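PDB 6HNU: aromatic amino acid aminotransferase I from Candida albicans WO-1, which probably transfers the amino group of aromatic L-amino acids to 2-oxoglutarate, with pyridoxal 5'-phosphate as its cofactor. Local coordinates for residues Phe117-Thr122 and Trp133-Ser138; Val396-Ser401 and Thr458-Arg463; Asp412-Glu417 and Pro433-Lys438. All blocks are in the same frame, centred on the assembly; numbering follows the deposited sequence.

Contact 1. Residues Phe117-Thr122 and Trp133-Ser138; sequences FIKEHT and WDVIVS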
loop_
_atom_site.group_PDB
_atom_site.type_symbol
_atom_site.label_atom_id
_atom_site.label_comp_id
_atom_site.label_asym_id
_atom_site.label_seq_id
_atom_site.Cartn_x
_atom_site.Cartn_y
_atom_site.Cartn_z
ATOM N N PHE B 117 -7.547 4.830 -19.394
ATOM C CA PHE B 117 -8.845 4.138 -19.362
ATOM C C PHE B 117 -9.670 4.694 -18.202
ATOM O O PHE B 117 -10.851 5.027 -18.375
ATOM C CB PHE B 117 -8.701 2.632 -19.221
ATOM C CG PHE B 117 -10.030 1.938 -19.337
ATOM C CD1 PHE B 117 -10.882 1.857 -18.244
ATOM C CD2 PHE B 117 -10.413 1.351 -20.523
ATOM C CE1 PHE B 117 -12.088 1.203 -18.337
ATOM C CE2 PHE B 117 -11.636 0.721 -20.632
ATOM C CZ PHE B 117 -12.464 0.639 -19.541
ATOM N N ILE B 118 -9.061 4.793 -17.032
ATOM C CA ILE B 118 -9.812 5.142 -15.800
ATOM C C ILE B 118 -10.187 6.635 -15.863
ATOM O O ILE B 118 -11.274 7.004 -15.406
ATOM C CB ILE B 118 -8.979 4.651 -14.586
ATOM C CG1 ILE B 118 -9.840 3.905 -13.575
ATOM C CG2 ILE B 118 -8.167 5.751 -13.956
ATOM C CD1 ILE B 118 -10.611 2.754 -14.169
ATOM N N LYS B 119 -9.386 7.472 -16.514
ATOM C CA LYS B 119 -9.741 8.894 -16.708
ATOM C C LYS B 119 -10.917 9.008 -17.683
ATOM O O LYS B 119 -11.841 9.800 -17.423
ATOM C CB LYS B 119 -8.519 9.710 -17.116
ATOM C CG LYS B 119 -8.785 11.198 -17.134
ATOM C CD LYS B 119 -7.543 12.083 -17.268
ATOM C CE LYS B 119 -7.862 13.554 -17.135
ATOM N NZ LYS B 119 -6.642 14.396 -17.106
ATOM N N GLU B 120 -10.915 8.250 -18.776
ATOM C CA GLU B 120 -12.038 8.256 -19.734
ATOM C C GLU B 120 -13.314 7.796 -19.018
ATOM O O GLU B 120 -14.344 8.428 -19.200
ATOM C CB GLU B 120 -11.764 7.321 -20.899
ATOM C CG GLU B 120 -10.678 7.842 -21.828
ATOM C CD GLU B 120 -10.192 6.874 -22.902
ATOM O OE1 GLU B 120 -10.344 5.619 -22.769
ATOM O OE2 GLU B 120 -9.622 7.379 -23.873
ATOM N N HIS B 121 -13.226 6.698 -18.274
ATOM C CA HIS B 121 -14.338 6.177 -17.439
ATOM C C HIS B 121 -14.901 7.296 -16.553
ATOM O O HIS B 121 -16.147 7.575 -16.619
ATOM C CB HIS B 121 -13.898 4.969 -16.639
ATOM C CG HIS B 121 -14.934 4.554 -15.645
ATOM N ND1 HIS B 121 -16.121 3.930 -16.024
ATOM C CD2 HIS B 121 -14.987 4.730 -14.301
ATOM C CE1 HIS B 121 -16.858 3.729 -14.939
ATOM N NE2 HIS B 121 -16.182 4.221 -13.857
ATOM N N THR B 122 -14.022 7.942 -15.792
ATOM C CA THR B 122 -14.389 9.036 -14.850
ATOM C C THR B 122 -15.131 10.149 -15.606
ATOM O O THR B 122 -16.210 10.562 -15.159
ATOM C CB THR B 122 -13.156 9.528 -14.094
ATOM O OG1 THR B 122 -12.689 8.420 -13.328
ATOM C CG2 THR B 122 -13.437 10.702 -13.180
ATOM N N TRP B 133 -8.490 18.979 -13.559
ATOM C CA TRP B 133 -8.797 17.764 -12.762
ATOM C C TRP B 133 -7.902 16.639 -13.258
ATOM O O TRP B 133 -7.359 16.692 -14.426
ATOM C CB TRP B 133 -10.277 17.378 -12.826
ATOM C CG TRP B 133 -10.715 16.801 -14.137
ATOM C CD1 TRP B 133 -11.044 17.526 -15.245
ATOM C CD2 TRP B 133 -10.851 15.413 -14.508
ATOM N NE1 TRP B 133 -11.406 16.690 -16.265
ATOM C CE2 TRP B 133 -11.263 15.390 -15.865
ATOM C CE3 TRP B 133 -10.681 14.188 -13.846
ATOM C CZ2 TRP B 133 -11.532 14.198 -16.551
ATOM C CZ3 TRP B 133 -10.924 13.013 -14.528
ATOM C CH2 TRP B 133 -11.363 13.022 -15.855
ATOM N N ASP B 134 -7.699 15.655 -12.404
ATOM C CA ASP B 134 -6.879 14.491 -12.775
ATOM C C ASP B 134 -7.308 13.281 -11.955
ATOM O O ASP B 134 -8.193 13.408 -11.088
ATOM C CB ASP B 134 -5.388 14.784 -12.625
ATOM C CG ASP B 134 -4.536 14.071 -13.671
ATOM O OD1 ASP B 134 -5.105 13.488 -14.646
ATOM O OD2 ASP B 134 -3.334 14.091 -13.499
ATOM N N VAL B 135 -6.715 12.155 -12.323
ATOM C CA VAL B 135 -6.796 10.888 -11.567
ATOM C C VAL B 135 -5.372 10.413 -11.297
ATOM O O VAL B 135 -4.493 10.541 -12.174
ATOM C CB VAL B 135 -7.618 9.862 -12.348
ATOM C CG1 VAL B 135 -9.034 10.356 -12.548
ATOM C CG2 VAL B 135 -6.999 9.551 -13.684
ATOM N N ILE B 136 -5.166 9.866 -10.110
ATOM C CA ILE B 136 -3.939 9.130 -9.718
ATOM C C ILE B 136 -4.385 7.772 -9.175
ATOM O O ILE B 136 -5.541 7.615 -8.756
ATOM C CB ILE B 136 -3.119 9.948 -8.692
ATOM C CG1 ILE B 136 -3.897 10.251 -7.410
ATOM C CG2 ILE B 136 -2.603 11.220 -9.372
ATOM C CD1 ILE B 136 -3.067 10.813 -6.255
ATOM N N VAL B 137 -3.497 6.813 -9.216
ATOM C CA VAL B 137 -3.772 5.463 -8.690
ATOM C C VAL B 137 -3.704 5.491 -7.161
ATOM O O VAL B 137 -3.015 6.356 -6.540
ATOM C CB VAL B 137 -2.843 4.427 -9.326
ATOM C CG1 VAL B 137 -3.101 4.357 -10.806
ATOM C CG2 VAL B 137 -1.372 4.685 -9.002
ATOM N N SER B 138 -4.460 4.577 -6.571
ATOM C CA SER B 138 -4.387 4.193 -5.145
ATOM C C SER B 138 -4.282 2.679 -5.071
ATOM O O SER B 138 -4.494 2.001 -6.102
ATOM C CB SER B 138 -5.600 4.672 -4.412
ATOM O OG SER B 138 -6.705 3.835 -4.712
HETATM O O HOH W 1 -7.987 17.004 -17.238
#

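Contact 2. Residues Val396-Ser401 and Thr458-Arg463; sequences VTLDAS and THIFFR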
loop_
_atom_site.group_PDB
_atom_site.type_symbol
_atom_site.label_atom_id
_atom_site.label_comp_id
_atom_site.label_asym_id
_atom_site.label_seq_id
_atom_site.Cartn_x
_atom_site.Cartn_y
_atom_site.Cartn_z
ATOM N N VAL B 396 -32.874 -2.489 9.506
ATOM C CA VAL B 396 -34.172 -2.549 10.217
ATOM C C VAL B 396 -34.073 -1.638 11.432
ATOM O O VAL B 396 -33.155 -1.852 12.209
ATOM C CB VAL B 396 -34.488 -3.981 10.633
ATOM C CG1 VAL B 396 -35.826 -4.035 11.346
ATOM C CG2 VAL B 396 -34.456 -4.913 9.445
ATOM N N THR B 397 -34.962 -0.662 11.551
ATOM C CA THR B 397 -35.065 0.275 12.697
ATOM C C THR B 397 -36.121 -0.292 13.667
ATOM O O THR B 397 -37.146 -0.873 13.182
ATOM C CB THR B 397 -35.317 1.687 12.179
ATOM O OG1 THR B 397 -34.143 2.115 11.490
ATOM C CG2 THR B 397 -35.636 2.711 13.250
ATOM N N LEU B 398 -35.852 -0.234 14.977
ATOM C CA LEU B 398 -36.782 -0.731 16.037
ATOM C C LEU B 398 -36.997 0.391 17.052
ATOM O O LEU B 398 -36.074 1.154 17.297
ATOM C CB LEU B 398 -36.230 -2.000 16.708
ATOM C CG LEU B 398 -35.857 -3.185 15.820
ATOM C CD1 LEU B 398 -35.179 -4.289 16.622
ATOM C CD2 LEU B 398 -37.066 -3.764 15.096
ATOM N N ASP B 399 -38.216 0.517 17.590
ATOM C CA ASP B 399 -38.554 1.505 18.643
ATOM C C ASP B 399 -38.226 0.820 19.972
ATOM O O ASP B 399 -39.000 -0.080 20.388
ATOM C CB ASP B 399 -40.011 1.987 18.554
ATOM C CG ASP B 399 -40.340 3.010 19.624
ATOM O OD1 ASP B 399 -39.506 3.184 20.558
ATOM O OD2 ASP B 399 -41.412 3.625 19.533
ATOM N N ALA B 400 -37.040 1.079 20.531
ATOM C CA ALA B 400 -36.588 0.321 21.721
ATOM C C ALA B 400 -37.545 0.628 22.881
ATOM O O ALA B 400 -37.665 -0.235 23.777
ATOM C CB ALA B 400 -35.173 0.665 22.075
ATOM N N SER B 401 -38.189 1.800 22.846
ATOM C CA SER B 401 -39.107 2.292 23.907
ATOM C C SER B 401 -40.332 1.376 24.018
ATOM O O SER B 401 -41.005 1.461 25.051
ATOM C CB SER B 401 -39.460 3.746 23.694
ATOM O OG SER B 401 -40.545 3.895 22.794
ATOM N N THR B 458 -34.892 6.830 21.098
ATOM C CA THR B 458 -35.482 5.523 21.458
ATOM C C THR B 458 -35.368 4.562 20.282
ATOM O O THR B 458 -35.741 3.418 20.434
ATOM C CB THR B 458 -36.963 5.663 21.829
ATOM O OG1 THR B 458 -37.656 6.152 20.677
ATOM C CG2 THR B 458 -37.189 6.586 23.002
ATOM N N HIS B 459 -34.897 5.009 19.119
ATOM C CA HIS B 459 -34.821 4.090 17.951
ATOM C C HIS B 459 -33.398 3.535 17.857
ATOM O O HIS B 459 -32.447 4.296 18.113
ATOM C CB HIS B 459 -35.293 4.755 16.657
ATOM C CG HIS B 459 -36.754 5.039 16.654
ATOM N ND1 HIS B 459 -37.258 6.233 17.137
ATOM C CD2 HIS B 459 -37.810 4.294 16.258
ATOM C CE1 HIS B 459 -38.569 6.212 17.052
ATOM N NE2 HIS B 459 -38.938 5.020 16.526
ATOM N N ILE B 460 -33.311 2.265 17.505
ATOM C CA ILE B 460 -32.062 1.480 17.337
ATOM C C ILE B 460 -32.178 0.892 15.941
ATOM O O ILE B 460 -33.293 1.007 15.348
ATOM C CB ILE B 460 -31.927 0.391 18.417
ATOM C CG1 ILE B 460 -33.114 -0.575 18.441
ATOM C CG2 ILE B 460 -31.711 1.056 19.762
ATOM C CD1 ILE B 460 -32.908 -1.809 19.278
ATOM N N PHE B 461 -31.090 0.365 15.409
ATOM C CA PHE B 461 -31.158 -0.373 14.140
ATOM C C PHE B 461 -30.100 -1.449 14.097
ATOM O O PHE B 461 -29.149 -1.410 14.885
ATOM C CB PHE B 461 -31.060 0.610 12.973
ATOM C CG PHE B 461 -29.690 1.182 12.705
ATOM C CD1 PHE B 461 -29.220 2.228 13.476
ATOM C CD2 PHE B 461 -28.924 0.720 11.635
ATOM C CE1 PHE B 461 -27.996 2.826 13.200
ATOM C CE2 PHE B 461 -27.672 1.288 11.383
ATOM C CZ PHE B 461 -27.226 2.350 12.163
ATOM N N PHE B 462 -30.294 -2.350 13.135
ATOM C CA PHE B 462 -29.369 -3.401 12.739
ATOM C C PHE B 462 -29.055 -3.230 11.256
ATOM O O PHE B 462 -29.951 -2.881 10.472
ATOM C CB PHE B 462 -29.960 -4.779 12.995
ATOM C CG PHE B 462 -30.019 -5.093 14.462
ATOM C CD1 PHE B 462 -31.015 -4.555 15.254
ATOM C CD2 PHE B 462 -29.003 -5.813 15.069
ATOM C CE1 PHE B 462 -31.041 -4.822 16.615
ATOM C CE2 PHE B 462 -29.035 -6.074 16.434
ATOM C CZ PHE B 462 -30.052 -5.566 17.194
ATOM N N ARG B 463 -27.796 -3.502 10.938
ATOM C CA ARG B 463 -27.287 -3.578 9.550
ATOM C C ARG B 463 -27.210 -5.036 9.124
ATOM O O ARG B 463 -26.584 -5.854 9.807
ATOM C CB ARG B 463 -25.914 -2.922 9.419
ATOM C CG ARG B 463 -25.451 -2.842 7.971
ATOM C CD ARG B 463 -23.975 -2.577 7.858
ATOM N NE ARG B 463 -23.175 -3.749 8.106
ATOM C CZ ARG B 463 -21.872 -3.778 8.114
ATOM N NH1 ARG B 463 -21.191 -2.669 7.856
ATOM N NH2 ARG B 463 -21.259 -4.926 8.355
#

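Contact 3. Residues Asp412-Glu417 and Pro433-Lys438; sequences DPLKVE and PGSWFK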
loop_
_atom_site.group_PDB
_atom_site.type_symbol
_atom_site.label_atom_id
_atom_site.label_comp_id
_atom_site.label_asym_id
_atom_site.label_seq_id
_atom_site.Cartn_x
_atom_site.Cartn_y
_atom_site.Cartn_z
ATOM N N ASP B 412 -32.669 2.304 28.455
ATOM C CA ASP B 412 -31.393 2.344 27.697
ATOM C C ASP B 412 -31.625 1.581 26.398
ATOM O O ASP B 412 -31.754 0.367 26.376
ATOM C CB ASP B 412 -30.247 1.776 28.533
ATOM C CG ASP B 412 -28.886 1.816 27.860
ATOM O OD1 ASP B 412 -28.794 2.288 26.691
ATOM O OD2 ASP B 412 -27.925 1.365 28.510
ATOM N N PRO B 413 -31.735 2.289 25.257
ATOM C CA PRO B 413 -31.993 1.614 23.990
ATOM C C PRO B 413 -30.916 0.574 23.634
ATOM O O PRO B 413 -31.235 -0.386 22.968
ATOM C CB PRO B 413 -32.092 2.757 22.964
ATOM C CG PRO B 413 -31.757 4.047 23.673
ATOM C CD PRO B 413 -31.652 3.751 25.161
ATOM N N LEU B 414 -29.669 0.789 24.071
ATOM C CA LEU B 414 -28.523 -0.103 23.782
ATOM C C LEU B 414 -28.725 -1.440 24.505
ATOM O O LEU B 414 -28.309 -2.457 23.970
ATOM C CB LEU B 414 -27.205 0.598 24.148
ATOM C CG LEU B 414 -26.918 1.925 23.432
ATOM C CD1 LEU B 414 -25.516 2.427 23.768
ATOM C CD2 LEU B 414 -27.081 1.789 21.922
ATOM N N LYS B 415 -29.435 -1.487 25.642
ATOM C CA LYS B 415 -29.781 -2.772 26.302
ATOM C C LYS B 415 -30.846 -3.518 25.501
ATOM O O LYS B 415 -30.774 -4.762 25.429
ATOM C CB LYS B 415 -30.208 -2.488 27.741
ATOM C CG LYS B 415 -29.028 -2.206 28.645
ATOM C CD LYS B 415 -29.433 -2.116 30.083
ATOM C CE LYS B 415 -28.259 -1.857 30.991
ATOM N NZ LYS B 415 -28.740 -1.209 32.229
ATOM N N VAL B 416 -31.775 -2.793 24.861
ATOM C CA VAL B 416 -32.741 -3.406 23.920
ATOM C C VAL B 416 -31.974 -3.939 22.706
ATOM O O VAL B 416 -32.213 -5.058 22.309
ATOM C CB VAL B 416 -33.861 -2.427 23.530
ATOM C CG1 VAL B 416 -34.763 -3.046 22.487
ATOM C CG2 VAL B 416 -34.678 -2.004 24.745
ATOM N N GLU B 417 -31.086 -3.135 22.144
ATOM C CA GLU B 417 -30.225 -3.567 20.995
ATOM C C GLU B 417 -29.496 -4.860 21.368
ATOM O O GLU B 417 -29.534 -5.792 20.566
ATOM C CB GLU B 417 -29.217 -2.486 20.638
ATOM C CG GLU B 417 -28.426 -2.749 19.368
ATOM C CD GLU B 417 -27.367 -1.688 19.146
ATOM O OE1 GLU B 417 -26.502 -1.545 20.044
ATOM O OE2 GLU B 417 -27.386 -1.008 18.075
ATOM N N PRO B 433 -25.194 -4.759 15.100
ATOM C CA PRO B 433 -25.809 -3.666 15.847
ATOM C C PRO B 433 -25.375 -2.302 15.326
ATOM O O PRO B 433 -24.179 -2.045 15.213
ATOM C CB PRO B 433 -25.328 -3.884 17.298
ATOM C CG PRO B 433 -25.154 -5.381 17.352
ATOM C CD PRO B 433 -24.628 -5.778 15.988
ATOM N N GLY B 434 -26.351 -1.432 15.099
ATOM C CA GLY B 434 -26.134 -0.075 14.594
ATOM C C GLY B 434 -25.242 0.732 15.496
ATOM O O GLY B 434 -24.522 1.580 14.973
ATOM N N SER B 435 -25.320 0.563 16.826
ATOM C CA SER B 435 -24.590 1.478 17.751
ATOM C C SER B 435 -23.070 1.297 17.551
ATOM O O SER B 435 -22.324 2.210 17.838
ATOM C CB SER B 435 -24.992 1.214 19.186
ATOM O OG SER B 435 -24.574 -0.082 19.582
ATOM N N TRP B 436 -22.642 0.150 17.052
ATOM C CA TRP B 436 -21.209 -0.169 16.808
ATOM C C TRP B 436 -20.639 0.782 15.756
ATOM O O TRP B 436 -19.425 0.919 15.741
ATOM C CB TRP B 436 -21.017 -1.626 16.405
ATOM C CG TRP B 436 -21.422 -2.629 17.446
ATOM C CD1 TRP B 436 -22.081 -2.392 18.617
ATOM C CD2 TRP B 436 -21.280 -4.055 17.354
ATOM N NE1 TRP B 436 -22.355 -3.574 19.258
ATOM C CE2 TRP B 436 -21.836 -4.606 18.521
ATOM C CE3 TRP B 436 -20.724 -4.918 16.401
ATOM C CZ2 TRP B 436 -21.837 -5.978 18.767
ATOM C CZ3 TRP B 436 -20.704 -6.272 16.656
ATOM C CH2 TRP B 436 -21.284 -6.796 17.810
ATOM N N PHE B 437 -21.480 1.454 14.955
ATOM C CA PHE B 437 -21.021 2.339 13.849
ATOM C C PHE B 437 -21.116 3.789 14.271
ATOM O O PHE B 437 -20.852 4.690 13.450
ATOM C CB PHE B 437 -21.815 2.108 12.569
ATOM C CG PHE B 437 -21.804 0.692 12.099
ATOM C CD1 PHE B 437 -22.754 -0.228 12.514
ATOM C CD2 PHE B 437 -20.840 0.272 11.201
ATOM C CE1 PHE B 437 -22.761 -1.507 12.004
ATOM C CE2 PHE B 437 -20.856 -1.010 10.682
ATOM C CZ PHE B 437 -21.782 -1.917 11.125
ATOM N N LYS B 438 -21.509 4.049 15.508
ATOM C CA LYS B 438 -21.700 5.448 15.936
ATOM C C LYS B 438 -20.347 6.171 15.982
ATOM O O LYS B 438 -19.486 5.669 16.661
ATOM C CB LYS B 438 -22.360 5.488 17.320
ATOM C CG LYS B 438 -22.717 6.888 17.795
ATOM C CD LYS B 438 -23.944 7.444 17.112
ATOM C CE LYS B 438 -23.812 8.887 16.691
ATOM N NZ LYS B 438 -23.224 9.738 17.751
#

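Contact 1. Residues Phe117-Thr122 and Trp133-Ser138
Helix 117-122 crosses strand 133-138 with Lys119 nearest Val135 (CA atoms 6.3 Å apart), the two axes approaching to 8.7 Å and their directions 133° apart. Lys119 carries most of the contact. With CG anti to the backbone N (chi1 -172°) and the chain extended beyond it, the side chain reaches across the six-membered ring of Trp133. Its CG lies against CH2 at the rim, CE sits over the face at 3.8 Å from the ring centroid in a CH-pi contact, and NZ stands almost on the ring normal at 4.9 Å from that centroid, a cation-pi pair. NZ also forms a salt bridge of 3.0 Å with Asp134 OD1, which it meets from above the carboxylate plane, 41° out of it. A water over the same indole face accepts from NZ at 2.9 Å and donates to Trp133 O, so ring, carboxylate and water together hold the ammonium. Strand 133-138 is the outermost strand, within this chain, of the mixed sheet in the large domain of the fold-type I pyridoxal-phosphate enzymes, where it pairs with strand 309-314; just past it, Gly140, Asn141 and Thr142 line the cofactor pocket. Around the indole, the carbonyl oxygen of Lys119 lies in plane at the ring edge, while Thr122 approaches obliquely, its CG2 3.7 Å from Trp133 CZ3. The hydroxyl of Thr122 is turned back to donate to Ile118 O, which Thr122 N reaches from the other face of the carbonyl plane. Farther along the strand, Val135 points at the helix and places CG2 against both Lys119 CB and Ile118 CG2, the latter 4.0 Å away. Val312 of the neighbouring strand backs Thr122, Trp133 and Val135.

Contact 2. Residues Val396-Ser401 and Thr458-Arg463
The imidazole of His459 has Asp399 OD1 over one face, where Asp399 CG, anti to the backbone N (chi1 -179°), places the carboxylate with its plane 37° from that of the ring; Leu398 O and Thr397 CG2 approach this ring obliquely. Asp399 OD2 stays 4.1 Å from His459 NE2, too far for a bond between them. On the opposite face of the sheet, the phenyl ring of Phe462 is likewise met obliquely by Leu398 CD1, 4.2 Å from its CE1. The two strands form an antiparallel ladder: Val396 with Phe462 and Leu398 with Ile460 are hydrogen-bonded pairs, and Thr397 with Phe461 and Asp399 with His459 are non-hydrogen-bonded ones. Leu398 N donates to Ile460 O at 2.9 Å. These are the two central strands of the antiparallel sheet in the C-terminal small domain, and helix 413-426 covers the face bearing Ile460 and Phe462, where Leu398 CB meets Ile460 CG1 at 3.8 Å. Beyond the ladder, Ala400 N donates to Thr458 O at 2.7 Å. Asp399 OD1 closes an Asx turn by accepting from Ser401 N at 3.0 Å, and takes a second bond of 2.6 Å from Ser401 OG on the same face of its plane. Thr458 OG1 adds a weak one.

Contact 3. Residues Asp412-Glu417 and Pro433-Lys438
Glu417 CG lies anti to the backbone N (chi1 -172°) and the chain beyond it is extended, while Ser435 OG is tucked between its own backbone N and carbonyl carbon (chi1 65°); together these torsions bring the hydroxyl within bonding distance of the carboxylate. The glutamate carboxylate accepts from both N and OG of this one serine at the start of a 3-10 segment, joining helix 413-426 of the small domain to the loop that follows strand 429-433. Ser435 OG donates to Glu417 OE1 in a very short bond of 2.5 Å. Ser435 N donates at 2.9 Å, with an N-H...O angle of 157°, to Glu417 OE2, which accepts through its syn lone pair, on the side of the other oxygen. Each oxygen thus has its own donor from a single residue, which fixes the rotation of the carboxylate. Gly434 N also lies close to OE2, but its angle is too poor for a bond; it probably donates instead to Phe461 O on strand 459-465. The Ser435 N-H and the start of the 3-10 segment would probably favour a charged carboxylate here. Pro433 CB touches the same group, 3.5 Å from Glu417 CD, the two side chains crossing at about a right angle. One turn earlier on the helix, the outer end of Leu414 reaches Ser435, CD2 packing on CB at 3.5 Å, tighter than an ordinary carbon contact. The helix itself starts with Asp412 as N-cap, whose OD1 accepts from Leu414 N. Beyond the serine, Trp436 and Phe437 pack on Ile31 and Leu28 of the second subunit, and Pro433 CG rests 3.5 Å above the plane of the Trp436 ring, displaced toward its rim.

How the contacts relate
From the N terminus, contact 1 comes first: it closes a short connection of ten residues between helix 112-126 and strand 133-138, at one edge of the large-domain sheet. Contact 2 opens far later, when strand 393-399 pairs with strand 459-465 across 56 intervening residues. Nested within that loop is contact 3, in which the start of helix 413-426 meets the turn after strand 429-433. Contacts 2 and 3, with centres about 8 Å apart, touch through Phe461 and Gly434 and tie the small-domain sheet to its helix. Contact 1 lies on the opposite side of the chain's centre, about 40 Å from both, centre to centre.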